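Local coordinates for putative phosphomethylpyrimidine kinase (Bacteroides thetaiotaomicron, PDB 3MBH), which probably phosphorylates pyridoxal at the expense of ATP, as a ribokinase-like pyridoxal kinase, and binds pyridoxal, at residues A[79-84]-A[96-101]; A[69-72]-A[77-80]; A[213-218]-A[250-255]; A[262-265]-A[270-273]; A[49-54]-A[120-125]. One frame throughout, in Å; residues are numbered along the deposited sequence.

How the interactions relate
Interaction 5 (49-54 with 120-125) opens first along the chain and closes a long loop that brings two pyridoxal-lining turns together. Nested inside it lie interaction 2 (69-72 with 77-80), a short loop closed at the end of helix 64-73, and then interaction 1 (79-84 with 96-101), which begins on Asp79 and Ala80, where interaction 2 ends. Those two share an aromatic cluster around Phe98 and tie helices 64-73 and 91-102 to strand 80-83 and the loop entering it. Interaction 3 (213-218 with 250-255) follows in series, spanning helix 223-236. Interaction 4 (262-265 with 270-273) closes a short loop after helix 241-257, touching interaction 3 through Gly255 and Leu271 and interaction 5 through Asp265 and Tyr52.

Interaction 1: residues A[79-84]-A[96-101]; sequences DAIYTG and SDFIKD
Ile81 meets Phe98 and Ile99 in a wholly apolar contact, its two branches reaching the helix at different points. Its CG2 methyl lies 3.7 Å from CE2 of Phe98, and CD1, at the end of the other branch, comes within 3.8 Å of the same CE2. The isoleucine thus straddles one corner of the ring, approaching obliquely. Toward Ile99 the touch is looser: Ile81 CD1 is 4.0 Å from the backbone CA of Ile99, and Ile81 CG2 is 4.2 Å from Ile99 CG1. With CG1 beside the backbone N (chi1 -58°), Ile81 sets CG2 anti to that N, and both branches can serve the helix at once. Phe98 answers with CG anti to its own N (chi1 173°), which swings the ring off the helix toward the strand.

Strand 80-83 and helix 91-102 are the first two elements of a beta-alpha-beta crossover that ends in strand 108-111, so the contact is the seam by which the connecting helix lies on the sheet. A beta-branched isoleucine suits the strand, where it offers a broad apolar flank, while phenylalanine can reach from the helix layer to the sheet.

Farther out, Ile81 bonds through its backbone to Leu108 and Val110 of the adjacent strand, which fixes the direction of its side chain. Ile109 touches both Ile81 and Ile99, and Leu136 of helix 127-136 packs on Ile99. The same helix carries Asp97, a zinc ligand seen in a crystal structure of this protein, though no ion is bound to this chain here, while Asp101 forms a salt bridge with Lys72.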
# COMPACT_ATOMS: atom_id res chain seq x y z
N ASP A 79 7.56 -7.28 -26.76
CA ASP A 79 8.73 -6.73 -26.07
C ASP A 79 9.57 -7.85 -25.51
O ASP A 79 10.77 -7.68 -25.28
CB ASP A 79 8.24 -5.79 -25.00
CG ASP A 79 7.37 -4.68 -25.60
OD1 ASP A 79 7.98 -3.83 -26.24
OD2 ASP A 79 6.11 -4.71 -25.50
N ALA A 80 8.94 -9.01 -25.31
CA ALA A 80 9.68 -10.15 -24.86
C ALA A 80 9.02 -11.42 -25.30
O ALA A 80 7.85 -11.41 -25.59
CB ALA A 80 9.83 -10.13 -23.36
N ILE A 81 9.80 -12.50 -25.37
CA ILE A 81 9.32 -13.85 -25.67
C ILE A 81 9.93 -14.76 -24.61
O ILE A 81 11.15 -14.75 -24.37
CB ILE A 81 9.73 -14.37 -27.07
CG1 ILE A 81 9.21 -13.43 -28.15
CG2 ILE A 81 9.24 -15.87 -27.26
CD1 ILE A 81 9.64 -13.72 -29.56
N TYR A 82 9.04 -15.52 -23.95
CA TYR A 82 9.43 -16.32 -22.79
C TYR A 82 8.87 -17.69 -23.00
O TYR A 82 7.65 -17.90 -22.99
CB TYR A 82 8.88 -15.63 -21.52
CG TYR A 82 8.82 -16.43 -20.24
CD1 TYR A 82 9.64 -17.54 -20.03
CD2 TYR A 82 7.98 -16.04 -19.20
CE1 TYR A 82 9.54 -18.28 -18.89
CE2 TYR A 82 7.90 -16.78 -18.03
CZ TYR A 82 8.68 -17.87 -17.86
OH TYR A 82 8.62 -18.64 -16.71
N THR A 83 9.78 -18.65 -23.07
CA THR A 83 9.41 -20.01 -23.37
C THR A 83 9.64 -20.92 -22.19
O THR A 83 10.55 -20.70 -21.38
CB THR A 83 10.22 -20.58 -24.60
OG1 THR A 83 11.56 -20.93 -24.22
CG2 THR A 83 10.24 -19.60 -25.71
N GLY A 84 8.86 -22.00 -22.14
CA GLY A 84 9.04 -23.04 -21.14
C GLY A 84 8.70 -24.42 -21.66
O GLY A 84 9.30 -24.93 -22.68
N SER A 96 11.91 -21.56 -32.54
CA SER A 96 13.10 -20.86 -33.01
C SER A 96 12.78 -19.86 -34.13
O SER A 96 13.26 -18.72 -34.13
CB SER A 96 14.17 -21.86 -33.46
OG SER A 96 14.41 -22.81 -32.45
N ASP A 97 11.95 -20.29 -35.08
CA ASP A 97 11.49 -19.41 -36.17
C ASP A 97 10.64 -18.25 -35.68
O ASP A 97 10.72 -17.15 -36.23
CB ASP A 97 10.71 -20.20 -37.22
CG ASP A 97 11.62 -21.04 -38.11
OD1 ASP A 97 12.83 -20.76 -38.10
OD2 ASP A 97 11.15 -21.97 -38.79
N PHE A 98 9.83 -18.49 -34.65
CA PHE A 98 9.00 -17.48 -34.05
C PHE A 98 9.87 -16.38 -33.45
O PHE A 98 9.65 -15.21 -33.75
CB PHE A 98 8.11 -18.10 -32.98
CG PHE A 98 7.32 -17.11 -32.19
CD1 PHE A 98 6.45 -16.25 -32.80
CD2 PHE A 98 7.49 -17.02 -30.81
CE1 PHE A 98 5.71 -15.32 -32.05
CE2 PHE A 98 6.76 -16.10 -30.05
CZ PHE A 98 5.88 -15.23 -30.68
N ILE A 99 10.89 -16.78 -32.70
CA ILE A 99 11.85 -15.86 -32.12
C ILE A 99 12.58 -15.09 -33.23
O ILE A 99 12.72 -13.86 -33.15
CB ILE A 99 12.87 -16.59 -31.24
CG1 ILE A 99 12.16 -17.14 -30.01
CG2 ILE A 99 14.02 -15.63 -30.84
CD1 ILE A 99 12.93 -18.23 -29.28
N LYS A 100 12.99 -15.79 -34.28
CA LYS A 100 13.68 -15.13 -35.39
C LYS A 100 12.80 -14.04 -36.00
O LYS A 100 13.26 -12.92 -36.24
CB LYS A 100 14.09 -16.11 -36.46
CG LYS A 100 14.96 -15.50 -37.61
CD LYS A 100 15.17 -16.49 -38.74
CE LYS A 100 13.89 -17.20 -39.16
NZ LYS A 100 13.97 -17.78 -40.55
N ASP A 101 11.53 -14.36 -36.22
CA ASP A 101 10.63 -13.44 -36.90
C ASP A 101 10.07 -12.33 -36.00
O ASP A 101 9.61 -11.29 -36.51
CB ASP A 101 9.47 -14.21 -37.49
CG ASP A 101 9.90 -15.14 -38.64
OD1 ASP A 101 11.02 -15.04 -39.16
OD2 ASP A 101 9.10 -16.02 -38.99

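Interaction 2: residues A[69-72]-A[77-80]; sequences AEWK and QFDA
Phe78 points the edge of its ring at the face of the Trp71 indole in an offset edge-to-face pair. The centroid of the six-membered indole ring stands 5.1 Å from that of Phe78, with the planes at 62°. Phe78 CZ sits 3.5 Å above the indole plane, displaced toward the rim, so that its closest indole neighbour is CE3 of Trp71, 3.6 Å away. The adjacent Phe78 CE2 reaches Trp71 CE3 at 3.7 Å. Such a meeting sets the slightly positive hydrogens of one ring edge against the electron-rich face of the other, and a large indole gives a wide target. Both residues place CG beside the backbone N and anti to the carbonyl carbon (chi1 -77° for Trp71, -59° for Phe78), which turns the two rings toward each other across the short connection.

Of the polar groups, the indole NE1 takes no part in the pair; it is hydrogen-bonded to the backbone O of Ser47 of a second subunit, so Trp71 serves an intersubunit bond and an intrachain stack together.

The pair bridges the C-terminal part of helix 64-73 and the loop that enters strand 80-83. Phe98 of helix 91-102 rests against both rings, its CZ 3.8 Å from Phe78 CE2 and also 3.8 Å from Trp71 CZ3, and Phe102 of that helix touches Trp71. Strand 9-17 also borders Phe78, its Ala11 packing against the ring, which is thereby held between helix and sheet.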
# COMPACT_ATOMS: atom_id res chain seq x y z
N ALA A 69 0.66 -17.23 -37.52
CA ALA A 69 0.29 -16.63 -38.78
C ALA A 69 -0.70 -15.48 -38.58
O ALA A 69 -0.56 -14.44 -39.24
CB ALA A 69 -0.29 -17.67 -39.76
N GLU A 70 -1.63 -15.65 -37.63
CA GLU A 70 -2.59 -14.60 -37.33
C GLU A 70 -1.87 -13.44 -36.66
O GLU A 70 -2.16 -12.28 -36.93
CB GLU A 70 -3.72 -15.09 -36.41
CG GLU A 70 -4.59 -16.16 -37.00
CD GLU A 70 -5.22 -15.74 -38.32
OE1 GLU A 70 -5.73 -14.63 -38.40
OE2 GLU A 70 -5.20 -16.53 -39.29
N TRP A 71 -0.93 -13.76 -35.77
CA TRP A 71 -0.20 -12.71 -35.08
C TRP A 71 0.57 -11.82 -36.08
O TRP A 71 0.64 -10.60 -35.94
CB TRP A 71 0.69 -13.33 -34.05
CG TRP A 71 -0.04 -13.78 -32.81
CD1 TRP A 71 -1.37 -13.64 -32.52
CD2 TRP A 71 0.55 -14.39 -31.66
NE1 TRP A 71 -1.63 -14.16 -31.27
CE2 TRP A 71 -0.47 -14.63 -30.72
CE3 TRP A 71 1.85 -14.81 -31.34
CZ2 TRP A 71 -0.22 -15.24 -29.49
CZ3 TRP A 71 2.09 -15.38 -30.16
CH2 TRP A 71 1.07 -15.61 -29.23
N LYS A 72 1.10 -12.46 -37.12
CA LYS A 72 1.76 -11.71 -38.17
C LYS A 72 0.78 -10.83 -38.90
O LYS A 72 1.12 -9.69 -39.16
CB LYS A 72 2.47 -12.62 -39.17
CG LYS A 72 3.67 -13.37 -38.60
CD LYS A 72 4.58 -13.95 -39.70
CE LYS A 72 5.66 -14.80 -39.06
NZ LYS A 72 6.48 -15.46 -40.05
N GLN A 77 3.49 -6.84 -32.02
CA GLN A 77 4.89 -6.75 -31.65
C GLN A 77 5.07 -7.13 -30.18
O GLN A 77 4.34 -6.67 -29.31
CB GLN A 77 5.39 -5.33 -31.87
CG GLN A 77 5.31 -4.85 -33.31
CD GLN A 77 6.57 -5.19 -34.09
OE1 GLN A 77 7.08 -4.35 -34.83
NE2 GLN A 77 7.09 -6.40 -33.88
N PHE A 78 6.07 -7.97 -29.91
CA PHE A 78 6.36 -8.36 -28.54
C PHE A 78 7.61 -7.72 -28.00
O PHE A 78 8.61 -7.64 -28.69
CB PHE A 78 6.44 -9.88 -28.42
CG PHE A 78 5.16 -10.57 -28.82
CD1 PHE A 78 4.03 -10.43 -28.06
CD2 PHE A 78 5.09 -11.31 -29.98
CE1 PHE A 78 2.85 -11.04 -28.45
CE2 PHE A 78 3.92 -11.96 -30.36
CZ PHE A 78 2.81 -11.83 -29.61
N ASP A 79 7.56 -7.28 -26.76
CA ASP A 79 8.73 -6.73 -26.07
C ASP A 79 9.57 -7.85 -25.51
O ASP A 79 10.77 -7.68 -25.28
CB ASP A 79 8.24 -5.79 -25.00
CG ASP A 79 7.37 -4.68 -25.60
OD1 ASP A 79 7.98 -3.83 -26.24
OD2 ASP A 79 6.11 -4.71 -25.50
N ALA A 80 8.94 -9.01 -25.31
CA ALA A 80 9.68 -10.15 -24.86
C ALA A 80 9.02 -11.42 -25.30
O ALA A 80 7.85 -11.41 -25.59
CB ALA A 80 9.83 -10.13 -23.36

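Interaction 3: residues A[213-218]-A[250-255]; sequences CPYLPA and QFILQG
An inverse gamma turn centred on Pro214, just where strand 207-213 gives way to the loop before helix 223-236, presents Pro214 and Tyr215 to Ile252 and Leu253 on helix 241-257. The turn closes through a weak bond from Tyr215 N to Cys213 O, 3.1 Å long, and proline, with its restricted phi, suits the centre. Tyr215 CG lies between its backbone N and carbonyl carbon (chi1 67°), which lays the ring against the helix. Ile252 CG2 then stands over one ring face in a CH-pi contact, 3.9 Å from the Tyr215 centroid and 26° off the normal, nearest to CE1 at 3.5 Å; a flat tyrosine offers this branched side chain a broad face. At the ring's edge, in plane, sits CB of Pro217. A serine in place of Tyr215 would probably leave Ile252 without its aromatic cover and open a gap between loop and helix.

Leucine's forked end suits its position, for the two methyls of Leu253 divide their work. CD1 leans obliquely on the tyrosine, 4.0 Å from Tyr215 CD2, while Met285 of a third subunit also packs on this leucine. CD2 meets Pro214 CD at 4.0 Å, and CD1 approaches the carbonyl oxygen Pro214 O to 3.6 Å.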
# COMPACT_ATOMS: atom_id res chain seq x y z
N CYS A 213 19.41 -20.02 -0.42
CA CYS A 213 18.12 -19.83 0.20
C CYS A 213 17.69 -21.05 0.96
O CYS A 213 18.08 -22.18 0.62
CB CYS A 213 17.10 -19.51 -0.86
SG CYS A 213 17.55 -18.00 -1.74
N PRO A 214 16.86 -20.84 1.99
CA PRO A 214 16.44 -21.97 2.78
C PRO A 214 15.12 -22.50 2.28
O PRO A 214 14.06 -22.34 2.92
CB PRO A 214 16.33 -21.39 4.19
CG PRO A 214 15.85 -19.97 3.93
CD PRO A 214 16.41 -19.57 2.60
N TYR A 215 15.17 -23.08 1.09
CA TYR A 215 14.04 -23.79 0.54
C TYR A 215 14.53 -24.78 -0.49
O TYR A 215 15.66 -24.68 -0.99
CB TYR A 215 12.96 -22.86 -0.01
CG TYR A 215 13.34 -22.05 -1.25
CD1 TYR A 215 13.27 -22.60 -2.51
CD2 TYR A 215 13.73 -20.71 -1.15
CE1 TYR A 215 13.59 -21.85 -3.66
CE2 TYR A 215 14.04 -19.94 -2.29
CZ TYR A 215 13.98 -20.53 -3.55
OH TYR A 215 14.33 -19.81 -4.66
N LEU A 216 13.67 -25.75 -0.74
CA LEU A 216 13.96 -26.82 -1.67
C LEU A 216 12.91 -26.76 -2.79
O LEU A 216 11.81 -27.30 -2.65
CB LEU A 216 13.90 -28.15 -0.91
CG LEU A 216 14.94 -28.30 0.21
CD1 LEU A 216 14.72 -29.61 1.06
CD2 LEU A 216 16.40 -28.24 -0.36
N PRO A 217 13.26 -26.12 -3.93
CA PRO A 217 12.30 -25.82 -4.98
C PRO A 217 11.72 -27.04 -5.65
O PRO A 217 10.56 -27.02 -6.08
CB PRO A 217 13.13 -25.01 -6.01
CG PRO A 217 14.53 -25.35 -5.70
CD PRO A 217 14.59 -25.60 -4.24
N ALA A 218 12.49 -28.11 -5.65
CA ALA A 218 12.12 -29.37 -6.30
C ALA A 218 10.95 -30.03 -5.59
O ALA A 218 10.26 -30.82 -6.17
CB ALA A 218 13.31 -30.32 -6.30
N GLN A 250 13.19 -14.50 -3.06
CA GLN A 250 12.41 -14.08 -1.91
C GLN A 250 10.92 -14.32 -2.11
O GLN A 250 10.25 -14.74 -1.18
CB GLN A 250 12.75 -12.63 -1.53
CG GLN A 250 14.22 -12.66 -0.99
CD GLN A 250 14.73 -11.31 -0.55
OE1 GLN A 250 13.96 -10.52 0.02
NE2 GLN A 250 16.02 -11.02 -0.82
N PHE A 251 10.44 -14.14 -3.33
CA PHE A 251 9.04 -14.39 -3.66
C PHE A 251 8.73 -15.85 -3.47
O PHE A 251 7.77 -16.18 -2.82
CB PHE A 251 8.71 -13.96 -5.09
CG PHE A 251 7.28 -14.09 -5.46
CD1 PHE A 251 6.33 -13.26 -4.88
CD2 PHE A 251 6.87 -15.04 -6.39
CE1 PHE A 251 4.97 -13.38 -5.24
CE2 PHE A 251 5.56 -15.14 -6.77
CZ PHE A 251 4.59 -14.31 -6.19
N ILE A 252 9.59 -16.71 -4.00
CA ILE A 252 9.41 -18.15 -3.87
C ILE A 252 9.47 -18.60 -2.40
O ILE A 252 8.70 -19.45 -2.00
CB ILE A 252 10.46 -18.95 -4.69
CG1 ILE A 252 10.21 -18.74 -6.19
CG2 ILE A 252 10.42 -20.46 -4.34
CD1 ILE A 252 11.41 -19.14 -7.05
N LEU A 253 10.39 -18.04 -1.63
CA LEU A 253 10.49 -18.38 -0.21
C LEU A 253 9.20 -18.09 0.52
O LEU A 253 8.72 -18.91 1.28
CB LEU A 253 11.65 -17.66 0.49
CG LEU A 253 11.91 -17.95 1.97
CD1 LEU A 253 12.04 -19.47 2.25
CD2 LEU A 253 13.21 -17.19 2.44
N GLN A 254 8.63 -16.94 0.23
CA GLN A 254 7.35 -16.52 0.80
C GLN A 254 6.23 -17.44 0.41
O GLN A 254 5.44 -17.81 1.25
CB GLN A 254 7.01 -15.09 0.38
CG GLN A 254 7.92 -14.14 0.94
CD GLN A 254 7.55 -12.76 0.57
OE1 GLN A 254 6.78 -12.14 1.30
NE2 GLN A 254 8.02 -12.28 -0.60
N GLY A 255 6.20 -17.80 -0.87
CA GLY A 255 5.25 -18.78 -1.38
C GLY A 255 5.35 -20.17 -0.76
O GLY A 255 4.36 -20.85 -0.60

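Interaction 4: residues A[262-265]-A[270-273]; sequences YEYD and ILLE
Leu271 is the centre of an inverse gamma turn, marked by a weak bond from Leu272 N to Ile270 O, and this bend aims its side chain at the extended residues that carry Tyr262 and Tyr264. The two methyls of the leucine are shared between the tyrosines. CD1 of Leu271 meets the hydroxyl end of Tyr262 head-on, 3.5 Å from its OH. CD2 lies alongside the outer end of the other phenol, 3.7 Å from Tyr264 OH and 4.0 Å from Tyr264 CE1. With CG anti to its N (chi1 -175°), Tyr264 directs its phenol toward Leu271, and its hydroxyl is hydrogen-bonded to the carbonyl of Gly269. Tyrosine fits here because its ring gives the leucine an apolar flank while its polar end holds a backbone oxygen. Over one face of the Tyr262 ring stands Tyr264 CB, 4.3 Å above the plane. With a glycine in place of Leu271, the methyls beside both phenols would be gone, probably leaving a gap between the tyrosines and the turn.

Val7 of a second subunit packs on the Leu271 side chain. The contact gathers the loop that follows helix 241-257 onto the lead-in to helix 272-275. Leu271 is backbone-bonded to Gly255 near the end of the former helix, while Ile270 packs on Ile256 of that helix and on Thr223 and Thr226 of helix 223-236.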
# COMPACT_ATOMS: atom_id res chain seq x y z
N TYR A 262 0.20 -26.78 8.10
CA TYR A 262 -0.99 -27.62 7.94
C TYR A 262 -0.73 -28.58 6.83
O TYR A 262 0.29 -28.45 6.13
CB TYR A 262 -2.23 -26.78 7.63
CG TYR A 262 -2.11 -26.06 6.36
CD1 TYR A 262 -1.26 -24.96 6.26
CD2 TYR A 262 -2.85 -26.47 5.22
CE1 TYR A 262 -1.13 -24.28 5.04
CE2 TYR A 262 -2.75 -25.77 4.02
CZ TYR A 262 -1.88 -24.68 3.96
OH TYR A 262 -1.75 -23.98 2.81
N GLU A 263 -1.63 -29.56 6.70
CA GLU A 263 -1.39 -30.64 5.79
C GLU A 263 -1.59 -30.14 4.37
O GLU A 263 -2.63 -29.66 4.01
CB GLU A 263 -2.20 -31.89 6.14
CG GLU A 263 -1.36 -32.79 7.11
CD GLU A 263 -1.83 -34.22 7.21
OE1 GLU A 263 -2.70 -34.62 6.38
OE2 GLU A 263 -1.31 -34.94 8.11
N TYR A 264 -0.52 -30.17 3.61
CA TYR A 264 -0.51 -29.50 2.33
C TYR A 264 0.03 -30.51 1.34
O TYR A 264 0.96 -31.23 1.63
CB TYR A 264 0.37 -28.23 2.39
CG TYR A 264 0.32 -27.42 1.12
CD1 TYR A 264 -0.77 -26.63 0.85
CD2 TYR A 264 1.33 -27.51 0.16
CE1 TYR A 264 -0.85 -25.89 -0.34
CE2 TYR A 264 1.26 -26.77 -1.04
CZ TYR A 264 0.17 -25.95 -1.28
OH TYR A 264 0.03 -25.22 -2.43
N ASP A 265 -0.59 -30.57 0.18
CA ASP A 265 -0.10 -31.39 -0.93
C ASP A 265 0.81 -30.54 -1.78
O ASP A 265 0.34 -29.76 -2.61
CB ASP A 265 -1.28 -31.87 -1.77
CG ASP A 265 -0.87 -32.76 -2.90
OD1 ASP A 265 0.33 -33.02 -3.13
OD2 ASP A 265 -1.79 -33.20 -3.62
N ILE A 270 3.64 -23.72 -4.83
CA ILE A 270 3.65 -22.57 -3.91
C ILE A 270 2.29 -21.91 -3.79
O ILE A 270 1.44 -22.07 -4.70
CB ILE A 270 4.76 -21.56 -4.25
CG1 ILE A 270 4.48 -20.81 -5.56
CG2 ILE A 270 6.06 -22.33 -4.31
CD1 ILE A 270 5.23 -19.49 -5.74
N LEU A 271 2.01 -21.27 -2.66
CA LEU A 271 0.73 -20.59 -2.53
C LEU A 271 0.78 -19.20 -3.17
O LEU A 271 0.78 -18.16 -2.47
CB LEU A 271 0.24 -20.51 -1.11
CG LEU A 271 -0.55 -21.66 -0.56
CD1 LEU A 271 -1.04 -21.25 0.82
CD2 LEU A 271 -1.71 -22.12 -1.46
N LEU A 272 0.82 -19.23 -4.49
CA LEU A 272 1.00 -18.07 -5.33
C LEU A 272 0.05 -16.93 -4.97
O LEU A 272 0.48 -15.79 -4.71
CB LEU A 272 0.85 -18.50 -6.81
CG LEU A 272 1.14 -17.33 -7.76
CD1 LEU A 272 2.61 -16.75 -7.51
CD2 LEU A 272 0.99 -17.79 -9.19
N GLU A 273 -1.25 -17.23 -4.90
CA GLU A 273 -2.26 -16.17 -4.70
C GLU A 273 -2.18 -15.54 -3.40
O GLU A 273 -2.51 -14.36 -3.23
CB GLU A 273 -3.69 -16.65 -4.99
CG GLU A 273 -3.84 -17.02 -6.45
CD GLU A 273 -3.29 -18.32 -6.82
OE1 GLU A 273 -2.91 -19.12 -5.90
OE2 GLU A 273 -3.23 -18.57 -8.04

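Interaction 5: residues A[49-54]-A[120-125]; sequences HTQYPG and RLYTNF. With PXL (3-hydroxy-5-(hydroxymethyl)-2-methylisonicotinaldehyde), chain G.
The Tyr122 ring carries the aldehyde carbon C4A of the bound pyridoxal over one face, 3.7 Å above its plane and offset toward the rim. Gln51 reaches the same ring obliquely, its NE2 3.5 Å from Tyr122 CE1 and its amide plane inclined 33° to the phenol. A third flat group, the His49 imidazole, has Tyr52 CD2 over one face, while at its edge, in the ring plane, ND1 accepts the backbone N-H of Gln51 at 3.1 Å.

That bond braces the type I turn from His49 to Tyr52, which delivers Thr50 and Gln51 to the ligand. Thr50 N donates to pyridoxal O3 at 2.8 Å, nearly straight at 166°, and Thr50 OG1 shares a 2.6 Å hydrogen bond with that same oxygen. O3 is thus gripped twice by one residue. Setting OG1 between the backbone N and carbonyl carbon (chi1 64°) brings hydroxyl and amide to bear together. Gln51, extended beyond CG, is long enough for NE2 to donate to the aldehyde oxygen O4A at 3.1 Å.

From the other segment, a type II turn runs from Tyr122 to Phe125, with Asn124 taking its positive-phi place. The two turns form part of the pyridoxal pocket of a ribokinase-like fold, in which Asp225 also hydrogen-bonds the ligand. Waters join them where their backbones part: Thr50 OG1 binds one water that accepts from Thr123 N at 2.9 Å and another that donates to Thr123 O at 2.8 Å. A third water links Thr50 O and Tyr52 O to the hydroxyl of Thr123.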
# COMPACT_ATOMS: atom_id res chain seq x y z
N HIS A 49 -0.23 -30.83 -14.02
CA HIS A 49 1.16 -31.03 -14.41
C HIS A 49 1.53 -32.52 -14.40
O HIS A 49 0.79 -33.38 -13.87
CB HIS A 49 2.14 -30.16 -13.58
CG HIS A 49 2.15 -30.48 -12.12
ND1 HIS A 49 2.49 -31.72 -11.62
CD2 HIS A 49 1.86 -29.71 -11.05
CE1 HIS A 49 2.40 -31.69 -10.30
NE2 HIS A 49 2.01 -30.49 -9.93
N THR A 50 2.68 -32.83 -15.03
CA THR A 50 3.11 -34.23 -15.22
C THR A 50 3.84 -34.88 -14.03
O THR A 50 4.33 -36.00 -14.14
CB THR A 50 3.98 -34.34 -16.48
OG1 THR A 50 5.18 -33.57 -16.30
CG2 THR A 50 3.22 -33.85 -17.71
N GLN A 51 3.91 -34.20 -12.89
CA GLN A 51 4.42 -34.82 -11.66
C GLN A 51 3.30 -35.41 -10.78
O GLN A 51 3.54 -35.99 -9.75
CB GLN A 51 5.30 -33.84 -10.90
CG GLN A 51 6.50 -33.32 -11.73
CD GLN A 51 7.49 -32.51 -10.91
OE1 GLN A 51 8.04 -33.03 -9.93
NE2 GLN A 51 7.79 -31.27 -11.34
N TYR A 52 2.05 -35.24 -11.19
CA TYR A 52 0.99 -36.08 -10.67
C TYR A 52 1.08 -37.49 -11.31
O TYR A 52 1.69 -37.69 -12.39
CB TYR A 52 -0.38 -35.42 -10.95
CG TYR A 52 -0.79 -34.30 -9.99
CD1 TYR A 52 -1.28 -34.59 -8.74
CD2 TYR A 52 -0.68 -32.98 -10.36
CE1 TYR A 52 -1.67 -33.59 -7.88
CE2 TYR A 52 -1.04 -31.96 -9.50
CZ TYR A 52 -1.55 -32.26 -8.27
OH TYR A 52 -1.92 -31.27 -7.45
N PRO A 53 0.43 -38.48 -10.69
CA PRO A 53 0.54 -39.82 -11.29
C PRO A 53 -0.01 -39.90 -12.73
O PRO A 53 0.50 -40.67 -13.54
CB PRO A 53 -0.24 -40.72 -10.34
CG PRO A 53 -0.44 -39.90 -9.08
CD PRO A 53 -0.29 -38.47 -9.41
N GLY A 54 -0.99 -39.10 -13.09
CA GLY A 54 -1.55 -39.19 -14.42
C GLY A 54 -1.96 -37.77 -14.85
O GLY A 54 -2.00 -36.83 -14.03
N ARG A 120 16.07 -36.49 -13.25
CA ARG A 120 15.35 -37.31 -14.22
C ARG A 120 14.64 -36.38 -15.19
O ARG A 120 14.27 -35.28 -14.80
CB ARG A 120 14.26 -38.13 -13.50
CG ARG A 120 14.78 -39.09 -12.45
CD ARG A 120 13.65 -39.88 -11.80
NE ARG A 120 12.60 -39.01 -11.23
CZ ARG A 120 12.55 -38.59 -9.95
NH1 ARG A 120 13.48 -38.96 -9.06
NH2 ARG A 120 11.56 -37.80 -9.57
N LEU A 121 14.38 -36.83 -16.40
CA LEU A 121 13.46 -36.10 -17.30
C LEU A 121 12.02 -36.14 -16.86
O LEU A 121 11.59 -37.12 -16.28
CB LEU A 121 13.55 -36.67 -18.71
CG LEU A 121 14.90 -36.55 -19.42
CD1 LEU A 121 14.93 -37.42 -20.72
CD2 LEU A 121 15.23 -35.08 -19.72
N TYR A 122 11.23 -35.12 -17.19
CA TYR A 122 9.79 -35.18 -16.94
C TYR A 122 9.08 -36.26 -17.79
O TYR A 122 9.57 -36.70 -18.85
CB TYR A 122 9.12 -33.84 -17.21
CG TYR A 122 9.53 -32.73 -16.28
CD1 TYR A 122 9.58 -32.91 -14.90
CD2 TYR A 122 9.91 -31.50 -16.80
CE1 TYR A 122 9.93 -31.86 -14.05
CE2 TYR A 122 10.32 -30.44 -15.95
CZ TYR A 122 10.29 -30.63 -14.59
OH TYR A 122 10.68 -29.60 -13.80
N THR A 123 7.90 -36.67 -17.34
CA THR A 123 7.24 -37.87 -17.90
C THR A 123 7.06 -37.70 -19.40
O THR A 123 6.58 -36.64 -19.88
CB THR A 123 5.84 -38.08 -17.26
OG1 THR A 123 6.03 -38.23 -15.85
CG2 THR A 123 5.10 -39.31 -17.82
N ASN A 124 7.44 -38.73 -20.14
CA ASN A 124 7.34 -38.75 -21.59
C ASN A 124 8.39 -37.91 -22.32
O ASN A 124 8.39 -37.89 -23.52
CB ASN A 124 5.93 -38.37 -22.07
CG ASN A 124 4.87 -39.35 -21.60
OD1 ASN A 124 5.15 -40.52 -21.34
ND2 ASN A 124 3.65 -38.87 -21.47
N PHE A 125 9.29 -37.23 -21.63
CA PHE A 125 10.43 -36.60 -22.29
C PHE A 125 11.51 -37.66 -22.50
O PHE A 125 11.65 -38.56 -21.69
CB PHE A 125 10.96 -35.41 -21.46
CG PHE A 125 10.16 -34.15 -21.59
CD1 PHE A 125 8.88 -34.16 -22.08
CD2 PHE A 125 10.69 -32.93 -21.22
CE1 PHE A 125 8.16 -32.99 -22.18
CE2 PHE A 125 9.97 -31.78 -21.33
CZ PHE A 125 8.70 -31.80 -21.79
OP4 PXL G . 7.81 -25.89 -15.92
C5A PXL G . 7.42 -27.04 -15.18
C5 PXL G . 6.25 -27.71 -15.92
C6 PXL G . 5.47 -27.12 -16.88
N1 PXL G . 4.49 -27.78 -17.50
C2 PXL G . 4.10 -29.05 -17.25
C3 PXL G . 4.85 -29.78 -16.23
C4 PXL G . 5.98 -29.08 -15.57
C4A PXL G . 6.79 -29.64 -14.49
O4A PXL G . 6.30 -30.62 -14.02
O3 PXL G . 4.63 -31.06 -15.90
C2A PXL G . 2.91 -29.57 -18.04
O HOH W 1 6.85 -35.41 -14.94
O HOH W 2 6.21 -34.02 -19.10
O HOH W 3 3.43 -38.48 -14.38